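Local coordinates for sulfur oxidation protein soxB (Thermus thermophilus, PDB 2WDD) that hydrolyses the sulfur-sulfur bond of a cysteine S-thiosulfonate in the Sox sulfur oxidation pathway and binds a pair of manganese ions, at residues Pro62-Gly67 with Gly265-Ala270. Numbering follows the deposited sequence.
Sequences PGYLTG and GMQLDA
Gln267 reaches from the first turn of a helix to the backbone of Pro62, an instructive case of a side-chain amide fixing a loop that has no regular secondary structure. Gln267 NE2 donates to Pro62 O at 2.9 Å, meeting a lone pair in the carbonyl plane with a moderately bent N-H...O angle of 149°. The other half of the amide is held as well, since OE1 accepts from Arg61 NE, so the flat group is gripped at both ends. The Gln267 chain bends at its second torsion, and Gln267 CD lies 3.6 Å from Tyr64 CE2, the ring and amide planes standing 60° apart. Gly63 suits this site twice over: its positive phi would jam a beta carbon against the preceding carbonyl O, and such a carbon would also run into Gln267 NE2. Helix 266-273 follows strand 257-262 in a beta-alpha-beta crossover to the parallel strand 281-284, consistent with a metallophosphoesterase-type domain, and the Met266 side chain lies about 7 Å from that of the manganese ligand His286. Beside the polar bridge Met266 supplies an apolar one. With CG anti to the backbone N (chi1 -159°) and the chain bent at chi3, Met266 CE comes 3.8 Å from Pro62 CB. Were Gln267 an alanine, Pro62 O and Arg61 NE would probably lose these partners and the Tyr64 ring would be freer to shift. Trp295, on strand 295-297, packs against Pro62, Met266 and Gln267 alike.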
loop_
_atom_site.group_PDB
_atom_site.type_symbol
_atom_site.label_atom_id
_atom_site.label_comp_id
_atom_site.label_asym_id
_atom_site.label_seq_id
_atom_site.Cartn_x
_atom_site.Cartn_y
_atom_site.Cartn_z
ATOM N N PRO A 62 3.705 -13.902 -8.586
ATOM C CA PRO A 62 3.934 -12.879 -7.566
ATOM C C PRO A 62 2.901 -11.781 -7.746
ATOM O O PRO A 62 2.608 -11.356 -8.874
ATOM C CB PRO A 62 5.338 -12.373 -7.908
ATOM C CG PRO A 62 6.028 -13.624 -8.409
ATOM C CD PRO A 62 4.969 -14.323 -9.230
ATOM N N GLY A 63 2.310 -11.371 -6.631
ATOM C CA GLY A 63 1.248 -10.378 -6.636
ATOM C C GLY A 63 -0.096 -11.052 -6.384
ATOM O O GLY A 63 -1.088 -10.387 -6.080
ATOM N N TYR A 64 -0.135 -12.378 -6.546
ATOM C CA TYR A 64 -1.358 -13.149 -6.346
ATOM C C TYR A 64 -1.145 -14.365 -5.440
ATOM O O TYR A 64 -1.974 -15.279 -5.422
ATOM C CB TYR A 64 -1.927 -13.601 -7.693
ATOM C CG TYR A 64 -2.367 -12.442 -8.574
ATOM C CD1 TYR A 64 -3.561 -11.776 -8.330
ATOM C CD2 TYR A 64 -1.553 -11.974 -9.598
ATOM C CE1 TYR A 64 -3.960 -10.711 -9.122
ATOM C CE2 TYR A 64 -1.952 -10.922 -10.406
ATOM C CZ TYR A 64 -3.150 -10.291 -10.150
ATOM O OH TYR A 64 -3.536 -9.234 -10.945
ATOM N N LEU A 65 -0.057 -14.350 -4.673
ATOM C CA LEU A 65 0.259 -15.449 -3.768
ATOM C C LEU A 65 -0.083 -15.056 -2.336
ATOM O O LEU A 65 0.262 -13.961 -1.887
ATOM C CB LEU A 65 1.748 -15.814 -3.861
ATOM C CG LEU A 65 2.243 -16.181 -5.257
ATOM C CD1 LEU A 65 3.766 -16.165 -5.269
ATOM C CD2 LEU A 65 1.720 -17.550 -5.656
ATOM N N THR A 66 -0.710 -15.977 -1.614
ATOM C CA THR A 66 -1.074 -15.759 -0.222
ATOM C C THR A 66 -0.953 -17.077 0.546
ATOM O O THR A 66 -0.696 -18.142 -0.035
ATOM C CB THR A 66 -2.541 -15.291 -0.107
ATOM O OG1 THR A 66 -3.394 -16.298 -0.682
ATOM C CG2 THR A 66 -2.757 -13.932 -0.795
ATOM N N GLY A 67 -1.158 -16.994 1.855
ATOM C CA GLY A 67 -1.268 -18.165 2.706
ATOM C C GLY A 67 -0.148 -19.176 2.571
ATOM O O GLY A 67 1.028 -18.820 2.585
ATOM N N GLY A 265 2.655 -0.114 -9.673
ATOM C CA GLY A 265 1.987 -1.333 -9.230
ATOM C C GLY A 265 2.777 -2.479 -9.861
ATOM O O GLY A 265 3.200 -2.369 -11.015
ATOM N N MET A 266 2.996 -3.567 -9.129
ATOM C CA MET A 266 3.832 -4.640 -9.653
ATOM C C MET A 266 3.416 -5.307 -10.955
ATOM O O MET A 266 4.280 -5.696 -11.736
ATOM C CB MET A 266 4.172 -5.670 -8.581
ATOM C CG MET A 266 5.400 -6.492 -8.932
ATOM S SD MET A 266 5.954 -7.506 -7.546
ATOM C CE MET A 266 4.635 -8.694 -7.378
ATOM N N GLN A 267 2.116 -5.473 -11.189
ATOM C CA GLN A 267 1.676 -6.131 -12.416
ATOM C C GLN A 267 1.925 -5.220 -13.604
ATOM O O GLN A 267 2.340 -5.676 -14.675
ATOM C CB GLN A 267 0.199 -6.512 -12.332
ATOM C CG GLN A 267 -0.117 -7.435 -11.148
ATOM C CD GLN A 267 0.775 -8.666 -11.126
ATOM O OE1 GLN A 267 0.875 -9.387 -12.120
ATOM N NE2 GLN A 267 1.419 -8.918 -9.988
ATOM N N LEU A 268 1.711 -3.925 -13.413
ATOM C CA LEU A 268 1.999 -2.978 -14.480
ATOM C C LEU A 268 3.513 -2.945 -14.734
ATOM O O LEU A 268 3.964 -2.910 -15.875
ATOM C CB LEU A 268 1.452 -1.598 -14.138
ATOM C CG LEU A 268 1.701 -0.496 -15.165
ATOM C CD1 LEU A 268 1.306 -0.950 -16.582
ATOM C CD2 LEU A 268 0.924 0.756 -14.751
ATOM N N ASP A 269 4.305 -2.996 -13.666
ATOM C CA ASP A 269 5.747 -3.043 -13.835
ATOM C C ASP A 269 6.137 -4.282 -14.642
ATOM O O ASP A 269 7.048 -4.217 -15.473
ATOM C CB ASP A 269 6.442 -3.094 -12.478
ATOM C CG ASP A 269 6.458 -1.750 -11.773
ATOM O OD1 ASP A 269 6.404 -0.707 -12.468
ATOM O OD2 ASP A 269 6.605 -1.746 -10.528
ATOM N N ALA A 270 5.493 -5.420 -14.370
ATOM C CA ALA A 270 5.833 -6.649 -15.098
ATOM C C ALA A 270 5.518 -6.493 -16.584
ATOM O O ALA A 270 6.273 -6.971 -17.438
ATOM C CB ALA A 270 5.098 -7.856 -14.513
#